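Local coordinates for protein YghZ aldo-keto reductase (Escherichia coli, PDB 3N6Q) that probably reduces aldehydes or ketones to the corresponding alcohols with a nicotinamide cofactor, at residues E8-M13 with R89-I94; M281-L286 with V312-N317; H34-V39 with E43-I48. One frame throughout, in Å; residues are numbered along the deposited sequence.

How the contacts relate
The three contacts show three ways in which peripheral segments are packed round a TIM barrel. Contacts 1 and 2 lie on the side where the parallel strands begin, their centres 20 Å apart, and they meet: Met13 CE lies 3.7 Å from Val312 CG1, and Met13 SD 3.9 Å from Leu315 CD1. Contact 3 is nested in the loop that contact 1 closes; its loop 34-39 follows the carboxyl end of strand 24-31, the end at which TIM-barrel enzymes usually carry their active sites. Its nearest atoms are about 10 Å from those of either other contact. The bound magnesium ion is about 11 Å from the side chain of Gln45, too far for direct coordination.

Contact 1: residues E8-M13 with R89-I94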
ATOM      1  N   GLU B   8      10.386   5.657  38.081  1.00 22.72           N
ATOM      2  CA  GLU B   8       9.644   6.878  38.384  1.00 24.08           C
ATOM      3  C   GLU B   8       9.741   7.920  37.253  1.00 24.73           C
ATOM      4  O   GLU B   8       9.256   9.056  37.404  1.00 23.38           O
ATOM      5  CB  GLU B   8      10.208   7.508  39.685  1.00 27.77           C
ATOM      6  CG  GLU B   8      10.021   6.617  40.953  1.00 34.52           C
ATOM      7  CD  GLU B   8       8.604   6.074  41.054  1.00 44.89           C
ATOM      8  OE1 GLU B   8       7.656   6.873  40.899  1.00 48.44           O
ATOM      9  OE2 GLU B   8       8.422   4.838  41.228  1.00 53.64           O
ATOM     10  N   ARG B   9      10.226   7.494  36.078  1.00 19.00           N
ATOM     11  CA  ARG B   9      10.494   8.445  34.975  1.00 19.52           C
ATOM     12  C   ARG B   9       9.310   9.267  34.511  1.00 18.29           C
ATOM     13  O   ARG B   9       9.522  10.354  33.948  1.00 21.34           O
ATOM     14  CB  ARG B   9      11.163   7.706  33.757  1.00 17.45           C
ATOM     15  CG  ARG B   9      10.279   6.635  33.066  1.00 17.25           C
ATOM     16  CD  ARG B   9      11.161   5.768  32.152  1.00 17.34           C
ATOM     17  NE  ARG B   9      10.406   4.676  31.551  1.00 18.77           N
ATOM     18  CZ  ARG B   9      10.193   3.497  32.126  1.00 21.00           C
ATOM     19  NH1 ARG B   9      10.607   3.275  33.376  1.00 21.56           N
ATOM     20  NH2 ARG B   9       9.502   2.570  31.481  1.00 20.00           N
ATOM     21  N   TYR B  10       8.098   8.728  34.589  1.00 18.25           N
ATOM     22  CA  TYR B  10       6.919   9.449  34.108  1.00 18.35           C
ATOM     23  C   TYR B  10       6.244  10.322  35.188  1.00 22.92           C
ATOM     24  O   TYR B  10       5.185  10.913  34.938  1.00 25.88           O
ATOM     25  CB  TYR B  10       5.901   8.476  33.494  1.00 19.00           C
ATOM     26  CG  TYR B  10       6.507   7.719  32.319  1.00 18.76           C
ATOM     27  CD1 TYR B  10       7.046   8.424  31.256  1.00 19.38           C
ATOM     28  CD2 TYR B  10       6.598   6.328  32.318  1.00 18.73           C
ATOM     29  CE1 TYR B  10       7.627   7.755  30.138  1.00 19.19           C
ATOM     30  CE2 TYR B  10       7.238   5.638  31.220  1.00 18.83           C
ATOM     31  CZ  TYR B  10       7.733   6.386  30.150  1.00 21.10           C
ATOM     32  OH  TYR B  10       8.311   5.749  29.044  1.00 20.35           O
ATOM     33  N   GLY B  11       6.878  10.425  36.349  1.00 24.28           N
ATOM     34  CA  GLY B  11       6.189  10.943  37.531  1.00 27.95           C
ATOM     35  C   GLY B  11       6.200  12.454  37.626  1.00 28.37           C
ATOM     36  O   GLY B  11       5.305  13.025  38.242  1.00 31.04           O
ATOM     37  N   GLN B  12       7.231  13.101  37.092  1.00 26.24           N
ATOM     38  CA  GLN B  12       7.376  14.547  37.236  1.00 28.79           C
ATOM     39  C   GLN B  12       7.421  15.357  35.928  1.00 27.12           C
ATOM     40  O   GLN B  12       7.096  16.564  35.927  1.00 26.70           O
ATOM     41  CB  GLN B  12       8.645  14.870  38.024  1.00 28.74           C
ATOM     42  CG  GLN B  12       8.486  14.464  39.498  1.00 39.90           C
ATOM     43  CD  GLN B  12       9.715  14.701  40.299  1.00 52.15           C
ATOM     44  OE1 GLN B  12      10.810  14.222  39.956  1.00 56.20           O
ATOM     45  NE2 GLN B  12       9.555  15.420  41.409  1.00 58.64           N
ATOM     46  N   MET B  13       7.793  14.705  34.821  1.00 22.15           N
ATOM     47  CA  MET B  13       7.807  15.410  33.532  1.00 20.24           C
ATOM     48  C   MET B  13       6.396  15.849  33.146  1.00 18.09           C
ATOM     49  O   MET B  13       5.376  15.136  33.388  1.00 20.98           O
ATOM     50  CB  MET B  13       8.460  14.534  32.400  1.00 18.93           C
ATOM     51  CG  MET B  13       8.443  15.210  31.013  1.00 18.30           C
ATOM     52  SD  MET B  13       9.308  16.750  30.744  1.00 20.43           S
ATOM     53  CE  MET B  13      10.925  16.448  31.413  1.00 23.25           C
ATOM     54  N   ARG B  89      11.560   0.876  22.828  1.00 17.08           N
ATOM     55  CA  ARG B  89      11.319   1.670  21.611  1.00 17.89           C
ATOM     56  C   ARG B  89       9.913   2.241  21.531  1.00 17.04           C
ATOM     57  O   ARG B  89       9.709   3.366  20.991  1.00 17.77           O
ATOM     58  CB  ARG B  89      11.663   0.879  20.328  1.00 16.56           C
ATOM     59  CG  ARG B  89      11.731   1.769  19.109  1.00 16.78           C
ATOM     60  CD  ARG B  89      10.409   1.730  18.339  1.00 16.89           C
ATOM     61  NE  ARG B  89      10.399   2.613  17.152  1.00 17.44           N
ATOM     62  CZ  ARG B  89      10.135   3.927  17.152  1.00 18.81           C
ATOM     63  NH1 ARG B  89       9.968   4.617  18.317  1.00 14.32           N
ATOM     64  NH2 ARG B  89      10.093   4.598  15.978  1.00 14.60           N
ATOM     65  N   ASP B  90       8.914   1.473  21.973  1.00 16.20           N
ATOM     66  CA  ASP B  90       7.525   1.912  21.833  1.00 16.39           C
ATOM     67  C   ASP B  90       7.121   2.984  22.882  1.00 14.87           C
ATOM     68  O   ASP B  90       5.995   3.499  22.824  1.00 14.72           O
ATOM     69  CB  ASP B  90       6.542   0.714  21.852  1.00 16.08           C
ATOM     70  CG  ASP B  90       6.767  -0.240  20.626  1.00 19.16           C
ATOM     71  OD1 ASP B  90       7.412   0.197  19.613  1.00 19.00           O
ATOM     72  OD2 ASP B  90       6.189  -1.336  20.618  1.00 19.67           O
ATOM     73  N   GLU B  91       8.050   3.313  23.751  1.00 14.52           N
ATOM     74  CA  GLU B  91       7.911   4.445  24.676  1.00 18.59           C
ATOM     75  C   GLU B  91       8.599   5.718  24.146  1.00 18.34           C
ATOM     76  O   GLU B  91       8.673   6.715  24.881  1.00 17.80           O
ATOM     77  CB  GLU B  91       8.510   4.042  26.036  1.00 17.37           C
ATOM     78  CG  GLU B  91       7.571   3.055  26.733  1.00 20.43           C
ATOM     79  CD  GLU B  91       8.165   2.445  27.976  1.00 20.39           C
ATOM     80  OE1 GLU B  91       8.561   3.176  28.894  1.00 21.16           O
ATOM     81  OE2 GLU B  91       8.178   1.206  28.056  1.00 22.56           O
ATOM     82  N   LEU B  92       9.269   5.624  22.978  1.00 15.77           N
ATOM     83  CA  LEU B  92      10.068   6.735  22.447  1.00 15.27           C
ATOM     84  C   LEU B  92       9.415   7.347  21.217  1.00 14.40           C
ATOM     85  O   LEU B  92       8.787   6.622  20.411  1.00 16.34           O
ATOM     86  CB  LEU B  92      11.484   6.264  21.998  1.00 14.58           C
ATOM     87  CG  LEU B  92      12.305   5.594  23.103  1.00 16.86           C
ATOM     88  CD1 LEU B  92      13.722   5.296  22.494  1.00 14.92           C
ATOM     89  CD2 LEU B  92      12.428   6.545  24.330  1.00 16.37           C
ATOM     90  N   ILE B  93       9.577   8.656  21.047  1.00 15.27           N
ATOM     91  CA  ILE B  93       9.209   9.335  19.778  1.00 13.62           C
ATOM     92  C   ILE B  93      10.483   9.792  19.108  1.00 11.98           C
ATOM     93  O   ILE B  93      11.257  10.565  19.657  1.00 12.42           O
ATOM     94  CB  ILE B  93       8.288  10.579  20.027  1.00 13.64           C
ATOM     95  CG1 ILE B  93       7.074  10.187  20.842  1.00 13.50           C
ATOM     96  CG2 ILE B  93       7.948  11.323  18.671  1.00 15.02           C
ATOM     97  CD1 ILE B  93       6.137   9.140  20.093  1.00 12.57           C
ATOM     98  N   ILE B  94      10.806   9.109  18.012  1.00 12.91           N
ATOM     99  CA  ILE B  94      12.070   9.342  17.344  1.00 11.96           C
ATOM    100  C   ILE B  94      11.758  10.102  16.057  1.00 11.98           C
ATOM    101  O   ILE B  94      10.935   9.665  15.253  1.00 13.77           O
ATOM    102  CB  ILE B  94      12.774   7.980  17.008  1.00 12.91           C
ATOM    103  CG1 ILE B  94      13.148   7.245  18.315  1.00 17.08           C
ATOM    104  CG2 ILE B  94      14.002   8.290  16.084  1.00 16.17           C
ATOM    105  CD1 ILE B  94      13.523   5.768  18.133  1.00 19.49           C
TER
HETATM  106  O   HOH W   1       6.909   6.796  26.901  1.00 19.38           O
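Arg9 and Tyr10 converge on one carboxylate oxygen of Glu91, and so join the peptide leading into the N-terminal hairpin to the entrance of strand 93-98, at the foot of the TIM barrel. The charged interaction is a salt bridge: Arg9 NH2 donates to Glu91 OE1 at 2.8 Å, with an almost linear N-H...O angle of 177°. The two flat groups are nearly coplanar, 21° apart, and the guanidinium offers its edge to the syn lone pair of the oxygen. A second hydrogen bond, of 2.6 Å, comes from Tyr10 OH to the same Glu91 OE1, this time on the anti lone pair. Two donors thus grip a single buried oxygen from its two in-plane sides, an arrangement likely to keep the carboxylate ionised and fixed in rotation.

The packing is consistent with donors held ready for the acid. Arg9 takes the crowded chi1 position (65°), with CG between its backbone N and carbonyl carbon, and this lays CG over the centre of the neighbouring Tyr10 ring, 3.6 Å above its plane. From there the extended chain runs on to the acid. Phe53 of helix 42-54 touches all three residues, while Trp103 of the second subunit packs on Glu91 and Gly105 of that subunit on Tyr10, which places the cluster at a subunit interface.

Backbone bonds shape both sides. A type I turn is closed by Gly11 N to Glu8 O, 2.9 Å, and the 3-10 turn before the strand by Leu92 N to Arg89 O, 3.0 Å. A water supplies the remaining bridge, donating to Tyr10 OH at 2.8 Å and to Glu91 O at 2.7 Å, so Tyr10 OH donates one hydrogen bond, to Glu91 OE1, and accepts another, from the water.

Contact 2: residues M281-L286 with V312-N317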
ATOM      1  N   MET B 281      19.664  31.589  34.198  1.00 15.86           N
ATOM      2  CA  MET B 281      19.268  32.191  32.939  0.50 17.25           C
ATOM      3  C   MET B 281      18.657  31.178  31.964  1.00 16.70           C
ATOM      4  O   MET B 281      17.620  31.454  31.350  1.00 14.91           O
ATOM      5  CB  MET B 281      20.431  32.951  32.303  0.50 18.18           C
ATOM      6  CG  MET B 281      20.055  33.589  30.985  0.50 22.55           C
ATOM      7  SD  MET B 281      18.870  34.935  31.189  0.50 25.52           S
ATOM      8  CE  MET B 281      17.596  34.517  29.998  0.50 21.46           C
ATOM      9  N   ALA B 282      19.258  29.995  31.851  1.00 15.83           N
ATOM     10  CA  ALA B 282      18.732  28.950  30.924  1.00 18.30           C
ATOM     11  C   ALA B 282      17.324  28.506  31.349  1.00 17.66           C
ATOM     12  O   ALA B 282      16.432  28.353  30.517  1.00 16.59           O
ATOM     13  CB  ALA B 282      19.700  27.730  30.907  1.00 19.78           C
ATOM     14  N   GLN B 283      17.113  28.317  32.654  1.00 17.64           N
ATOM     15  CA  GLN B 283      15.807  27.889  33.113  1.00 15.82           C
ATOM     16  C   GLN B 283      14.786  28.979  32.784  1.00 15.98           C
ATOM     17  O   GLN B 283      13.703  28.654  32.291  1.00 17.78           O
ATOM     18  CB  GLN B 283      15.785  27.613  34.625  1.00 15.73           C
ATOM     19  CG  GLN B 283      16.531  26.301  34.982  1.00 17.91           C
ATOM     20  CD  GLN B 283      16.894  26.210  36.438  1.00 21.78           C
ATOM     21  OE1 GLN B 283      16.890  27.224  37.159  1.00 22.20           O
ATOM     22  NE2 GLN B 283      17.253  24.997  36.884  1.00 20.97           N
ATOM     23  N   MET B 284      15.120  30.252  33.039  1.00 15.51           N
ATOM     24  CA  MET B 284      14.125  31.329  32.711  1.00 15.29           C
ATOM     25  C   MET B 284      13.799  31.341  31.182  1.00 16.84           C
ATOM     26  O   MET B 284      12.663  31.561  30.774  1.00 14.75           O
ATOM     27  CB  MET B 284      14.591  32.724  33.104  1.00 15.14           C
ATOM     28  CG  MET B 284      13.387  33.764  32.826  1.00 16.49           C
ATOM     29  SD  MET B 284      13.934  35.392  33.464  1.00 18.04           S
ATOM     30  CE  MET B 284      15.059  35.935  32.138  1.00 18.46           C
ATOM     31  N   ALA B 285      14.837  31.212  30.358  1.00 16.23           N
ATOM     32  CA  ALA B 285      14.670  31.164  28.889  1.00 16.16           C
ATOM     33  C   ALA B 285      13.710  30.025  28.429  1.00 16.23           C
ATOM     34  O   ALA B 285      12.828  30.236  27.577  1.00 15.76           O
ATOM     35  CB  ALA B 285      16.111  31.036  28.189  1.00 16.25           C
ATOM     36  N   LEU B 286      13.854  28.824  29.023  1.00 15.47           N
ATOM     37  CA  LEU B 286      12.977  27.719  28.765  1.00 15.74           C
ATOM     38  C   LEU B 286      11.566  27.920  29.337  1.00 15.96           C
ATOM     39  O   LEU B 286      10.574  27.612  28.678  1.00 13.97           O
ATOM     40  CB  LEU B 286      13.561  26.416  29.299  1.00 14.46           C
ATOM     41  CG  LEU B 286      14.926  26.066  28.692  1.00 14.71           C
ATOM     42  CD1 LEU B 286      15.476  24.759  29.414  1.00 18.29           C
ATOM     43  CD2 LEU B 286      14.813  25.932  27.153  1.00 17.21           C
ATOM     44  N   VAL B 312      15.335  20.721  33.164  1.00 18.49           N
ATOM     45  CA  VAL B 312      13.972  20.236  33.354  0.50 17.70           C
ATOM     46  C   VAL B 312      13.335  20.945  34.546  1.00 18.65           C
ATOM     47  O   VAL B 312      12.109  20.956  34.669  1.00 17.80           O
ATOM     48  CB  VAL B 312      13.851  18.720  33.589  0.50 17.50           C
ATOM     49  CG1 VAL B 312      14.201  17.899  32.280  0.50 16.95           C
ATOM     50  CG2 VAL B 312      14.673  18.267  34.805  0.50 16.45           C
ATOM     51  N   GLN B 313      14.167  21.491  35.420  1.00 17.91           N
ATOM     52  CA  GLN B 313      13.662  22.278  36.572  1.00 20.72           C
ATOM     53  C   GLN B 313      13.046  23.603  36.179  1.00 20.25           C
ATOM     54  O   GLN B 313      12.352  24.255  36.998  1.00 20.24           O
ATOM     55  CB  GLN B 313      14.769  22.508  37.608  1.00 19.21           C
ATOM     56  CG  GLN B 313      15.157  21.203  38.313  1.00 28.29           C
ATOM     57  CD  GLN B 313      16.176  21.475  39.387  1.00 41.87           C
ATOM     58  OE1 GLN B 313      15.908  22.241  40.324  1.00 44.78           O
ATOM     59  NE2 GLN B 313      17.396  20.973  39.194  1.00 47.36           N
ATOM     60  N   ALA B 314      13.189  23.963  34.908  1.00 18.16           N
ATOM     61  CA  ALA B 314      12.391  25.114  34.380  1.00 20.29           C
ATOM     62  C   ALA B 314      10.888  24.880  34.626  1.00 18.53           C
ATOM     63  O   ALA B 314      10.098  25.850  34.813  1.00 17.53           O
ATOM     64  CB  ALA B 314      12.677  25.346  32.890  1.00 19.75           C
ATOM     65  N   LEU B 315      10.467  23.614  34.621  1.00 17.93           N
ATOM     66  CA  LEU B 315       9.066  23.323  34.823  1.00 18.59           C
ATOM     67  C   LEU B 315       8.539  23.767  36.213  1.00 18.92           C
ATOM     68  O   LEU B 315       7.328  23.778  36.425  1.00 21.69           O
ATOM     69  CB  LEU B 315       8.731  21.831  34.576  1.00 21.10           C
ATOM     70  CG  LEU B 315       9.087  21.353  33.139  1.00 20.45           C
ATOM     71  CD1 LEU B 315       8.961  19.803  33.096  1.00 25.90           C
ATOM     72  CD2 LEU B 315       8.085  22.063  32.159  1.00 20.35           C
ATOM     73  N   ASN B 316       9.438  24.057  37.141  1.00 18.66           N
ATOM     74  CA  ASN B 316       9.014  24.472  38.515  1.00 21.02           C
ATOM     75  C   ASN B 316       8.511  25.898  38.579  1.00 22.95           C
ATOM     76  O   ASN B 316       7.977  26.332  39.616  1.00 22.80           O
ATOM     77  CB  ASN B 316      10.174  24.280  39.482  1.00 22.39           C
ATOM     78  CG  ASN B 316      10.462  22.816  39.676  1.00 23.57           C
ATOM     79  OD1 ASN B 316       9.547  22.022  39.550  1.00 30.10           O
ATOM     80  ND2 ASN B 316      11.702  22.453  39.928  1.00 26.02           N
ATOM     81  N   ASN B 317       8.747  26.668  37.509  1.00 21.59           N
ATOM     82  CA  ASN B 317       8.295  28.044  37.499  1.00 20.43           C
ATOM     83  C   ASN B 317       7.941  28.458  36.081  1.00 21.48           C
ATOM     84  O   ASN B 317       8.763  29.103  35.417  1.00 20.69           O
ATOM     85  CB  ASN B 317       9.394  28.983  38.058  1.00 19.75           C
ATOM     86  CG  ASN B 317       8.853  30.379  38.379  1.00 23.78           C
ATOM     87  OD1 ASN B 317       7.743  30.722  37.957  1.00 21.44           O
ATOM     88  ND2 ASN B 317       9.671  31.216  39.045  1.00 22.94           N
TER
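Gln283 and Gln313 run side by side and point the same way, yet their amides do not pair: the two amide planes are turned 57° apart, and it is NE2 of Gln283 that lies 3.6 Å from the CB methylene of Gln313. The two ends of the Gln283 amide serve different sides. Its OE1 turns back to the backbone N-H of Ser280 at the start of its own helix, whereas its NE2 reaches over to the backbone oxygen of Glu310, in the last turns of helix 305-312. With CG anti to the carbonyl carbon (chi1 -73°) and the chain extended beyond it, the glutamine lies across the approach to the opposing turn, its aliphatic part near the backbone of Ala314.

Ala314 is the close-packing element. Its CB touches the helix from the side, 3.5 Å from Gln283 O, and also meets Leu286 CB at 3.8 Å, so that one methyl group fits between positions a helical turn apart. The small side chain lets the backbones come together, with Gln283 CA only 4.6 Å from Ala314 CA. Leu286 uses its CB for this contact, and its CG and two methyls carry on to the barrel strands. No hydrogen bond joins the two segments directly, although Ser287 OG, one residue on, lies among the carbonyl oxygens of Gln283, Ala314 and Asn317 and has one hydrogen to share among them.

Helix 281-289 packs between helix 261-276, met by Met281 and Met284, and the barrel strands, where Leu286 reaches Leu28 of strand 24-31 and Val298 and Ile300 of strand 297-300; the 3-10 turn after helix 305-312 sets Leu315 against Ala27 and Leu28.

Contact 3: residues H34-V39 with E43-I48; sequences HNFGHV and ESQRAI
With CG anti to the carbonyl carbon (chi1 -53°) and an extended chain beyond, Gln45 carries its amide along the backbone of residues 35-37. Phe36 has the same kind of first torsion (chi1 -66°), and the two side chains slide past each other in opposite directions. Gln45 CB lies 3.7 Å from both Phe36 CD1 and Phe36 CE1, its CG reaches 3.4 Å from Asn35 O, and the ring and amide planes stand 67° apart. Gln45 NE2 bonds to the backbone oxygen of Asn40 and also comes within 3.2 Å of Gly37 O. Its OE1, 3.4 Å from Phe36 CD1, is buried with no polar partner. In the TIM barrel this is the first beta-alpha loop, folded back from strand 24-31 over the start of helix 42-54. Asn76 and Leu80 of helix 72-84 also touch the glutamine side chain. With an alanine in place of Gln45, Asn40 O would probably lose its amide donor and a gap would open beside the Phe36 ring. One helical turn on, Ile48 CG2 meets the edge of that ring, 3.8 Å from Phe36 CZ.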
ATOM      1  N   HIS B  34      24.218  18.300  18.043  1.00 15.35           N
ATOM      2  CA  HIS B  34      25.607  18.055  18.412  1.00 18.52           C
ATOM      3  C   HIS B  34      25.739  17.005  19.491  1.00 18.77           C
ATOM      4  O   HIS B  34      24.732  16.584  20.080  1.00 20.37           O
ATOM      5  CB  HIS B  34      26.254  19.376  18.909  1.00 20.83           C
ATOM      6  CG  HIS B  34      26.228  20.471  17.887  1.00 24.17           C
ATOM      7  ND1 HIS B  34      25.504  21.634  18.069  1.00 28.00           N
ATOM      8  CD2 HIS B  34      26.794  20.560  16.658  1.00 23.51           C
ATOM      9  CE1 HIS B  34      25.696  22.427  17.023  1.00 28.30           C
ATOM     10  NE2 HIS B  34      26.381  21.758  16.111  1.00 28.29           N
ATOM     11  N   ASN B  35      26.984  16.563  19.717  1.00 17.55           N
ATOM     12  CA  ASN B  35      27.363  15.699  20.854  1.00 19.15           C
ATOM     13  C   ASN B  35      27.227  14.218  20.567  1.00 18.87           C
ATOM     14  O   ASN B  35      27.499  13.410  21.459  1.00 17.52           O
ATOM     15  CB  ASN B  35      26.645  16.063  22.203  1.00 20.07           C
ATOM     16  CG  ASN B  35      26.756  17.549  22.527  1.00 25.59           C
ATOM     17  OD1 ASN B  35      25.746  18.276  22.498  1.00 30.85           O
ATOM     18  ND2 ASN B  35      27.956  18.030  22.531  1.00 25.66           N
ATOM     19  N   PHE B  36      26.675  13.865  19.384  1.00 16.19           N
ATOM     20  CA  PHE B  36      26.413  12.472  19.005  1.00 15.67           C
ATOM     21  C   PHE B  36      27.101  12.011  17.737  1.00 14.88           C
ATOM     22  O   PHE B  36      26.666  11.052  17.126  1.00 18.10           O
ATOM     23  CB  PHE B  36      24.888  12.194  18.897  1.00 15.26           C
ATOM     24  CG  PHE B  36      24.175  12.312  20.257  1.00 17.83           C
ATOM     25  CD1 PHE B  36      24.014  11.197  21.014  1.00 16.77           C
ATOM     26  CD2 PHE B  36      23.929  13.570  20.841  1.00 18.75           C
ATOM     27  CE1 PHE B  36      23.421  11.232  22.328  1.00 22.66           C
ATOM     28  CE2 PHE B  36      23.382  13.667  22.168  1.00 19.37           C
ATOM     29  CZ  PHE B  36      23.095  12.507  22.892  1.00 19.86           C
ATOM     30  N   GLY B  37      28.164  12.700  17.360  1.00 15.64           N
ATOM     31  CA  GLY B  37      28.916  12.363  16.145  1.00 15.87           C
ATOM     32  C   GLY B  37      29.992  11.338  16.432  1.00 17.00           C
ATOM     33  O   GLY B  37      30.165  10.909  17.582  1.00 18.44           O
ATOM     34  N   HIS B  38      30.698  10.904  15.375  1.00 19.12           N
ATOM     35  CA  HIS B  38      31.856  10.012  15.611  1.00 18.47           C
ATOM     36  C   HIS B  38      32.965  10.763  16.315  1.00 19.88           C
ATOM     37  O   HIS B  38      33.936  10.143  16.779  1.00 18.36           O
ATOM     38  CB  HIS B  38      32.382   9.464  14.273  1.00 16.13           C
ATOM     39  CG  HIS B  38      31.476   8.448  13.670  1.00 13.94           C
ATOM     40  ND1 HIS B  38      30.765   7.538  14.421  1.00 22.98           N
ATOM     41  CD2 HIS B  38      31.191   8.182  12.372  1.00 21.23           C
ATOM     42  CE1 HIS B  38      30.051   6.773  13.607  1.00 24.08           C
ATOM     43  NE2 HIS B  38      30.351   7.100  12.357  1.00 20.90           N
ATOM     44  N   VAL B  39      32.877  12.092  16.341  1.00 18.91           N
ATOM     45  CA  VAL B  39      33.856  12.844  17.146  1.00 19.01           C
ATOM     46  C   VAL B  39      33.625  12.885  18.654  1.00 20.30           C
ATOM     47  O   VAL B  39      34.457  13.450  19.395  1.00 21.10           O
ATOM     48  CB  VAL B  39      34.036  14.290  16.661  1.00 19.91           C
ATOM     49  CG1 VAL B  39      34.423  14.307  15.213  1.00 21.20           C
ATOM     50  CG2 VAL B  39      32.737  15.107  16.885  1.00 19.83           C
ATOM     51  N   GLU B  43      30.475   6.582  25.191  1.00 19.26           N
ATOM     52  CA  GLU B  43      30.096   6.551  26.616  1.00 19.77           C
ATOM     53  C   GLU B  43      29.423   7.839  27.067  1.00 19.21           C
ATOM     54  O   GLU B  43      28.491   7.779  27.871  1.00 19.68           O
ATOM     55  CB  GLU B  43      31.275   6.232  27.552  1.00 22.19           C
ATOM     56  CG  GLU B  43      31.584   4.710  27.569  1.00 28.14           C
ATOM     57  CD  GLU B  43      30.338   3.820  27.807  1.00 35.32           C
ATOM     58  OE1 GLU B  43      29.663   3.968  28.836  1.00 37.54           O
ATOM     59  OE2 GLU B  43      30.045   2.931  26.977  1.00 31.17           O
ATOM     60  N   SER B  44      29.892   8.977  26.552  1.00 20.20           N
ATOM     61  CA  SER B  44      29.263  10.281  26.855  1.00 22.98           C
ATOM     62  C   SER B  44      27.861  10.347  26.310  1.00 20.95           C
ATOM     63  O   SER B  44      26.935  10.816  26.984  1.00 20.93           O
ATOM     64  CB  SER B  44      30.071  11.418  26.234  1.00 25.64           C
ATOM     65  OG  SER B  44      31.396  11.401  26.757  1.00 34.46           O
ATOM     66  N   GLN B  45      27.703   9.935  25.049  1.00 18.75           N
ATOM     67  CA  GLN B  45      26.361   9.820  24.451  1.00 17.06           C
ATOM     68  C   GLN B  45      25.418   8.923  25.272  1.00 18.37           C
ATOM     69  O   GLN B  45      24.237   9.215  25.456  1.00 17.37           O
ATOM     70  CB  GLN B  45      26.501   9.311  23.001  1.00 16.93           C
ATOM     71  CG  GLN B  45      27.443  10.111  22.118  1.00 16.45           C
ATOM     72  CD  GLN B  45      27.446   9.523  20.709  1.00 16.39           C
ATOM     73  OE1 GLN B  45      26.432   8.966  20.272  1.00 14.91           O
ATOM     74  NE2 GLN B  45      28.558   9.621  20.015  1.00 17.97           N
ATOM     75  N   ARG B  46      25.918   7.778  25.745  1.00 15.15           N
ATOM     76  CA  ARG B  46      25.073   6.825  26.407  1.00 15.96           C
ATOM     77  C   ARG B  46      24.513   7.441  27.686  1.00 17.41           C
ATOM     78  O   ARG B  46      23.348   7.223  28.021  1.00 18.49           O
ATOM     79  CB  ARG B  46      25.899   5.558  26.812  1.00 16.85           C
ATOM     80  CG  ARG B  46      25.042   4.575  27.597  1.00 16.99           C
ATOM     81  CD  ARG B  46      25.894   3.396  28.159  1.00 20.67           C
ATOM     82  NE  ARG B  46      26.895   2.954  27.196  1.00 24.08           N
ATOM     83  CZ  ARG B  46      26.652   2.111  26.207  1.00 26.03           C
ATOM     84  NH1 ARG B  46      25.416   1.626  26.018  1.00 21.18           N
ATOM     85  NH2 ARG B  46      27.669   1.757  25.413  1.00 27.87           N
ATOM     86  N   ALA B  47      25.355   8.167  28.393  1.00 18.28           N
ATOM     87  CA  ALA B  47      24.963   8.775  29.690  1.00 19.07           C
ATOM     88  C   ALA B  47      23.853   9.818  29.482  1.00 20.28           C
ATOM     89  O   ALA B  47      22.863   9.874  30.294  1.00 20.23           O
ATOM     90  CB  ALA B  47      26.151   9.409  30.337  1.00 21.78           C
ATOM     91  N   ILE B  48      24.018  10.631  28.431  1.00 17.86           N
ATOM     92  CA  ILE B  48      22.982  11.578  28.000  1.00 17.64           C
ATOM     93  C   ILE B  48      21.634  10.923  27.688  1.00 16.52           C
ATOM     94  O   ILE B  48      20.578  11.378  28.201  1.00 19.29           O
ATOM     95  CB  ILE B  48      23.444  12.547  26.878  1.00 17.31           C
ATOM     96  CG1 ILE B  48      24.732  13.335  27.268  1.00 18.32           C
ATOM     97  CG2 ILE B  48      22.234  13.465  26.489  1.00 15.15           C
ATOM     98  CD1 ILE B  48      25.576  13.886  26.106  1.00 18.16           C
TER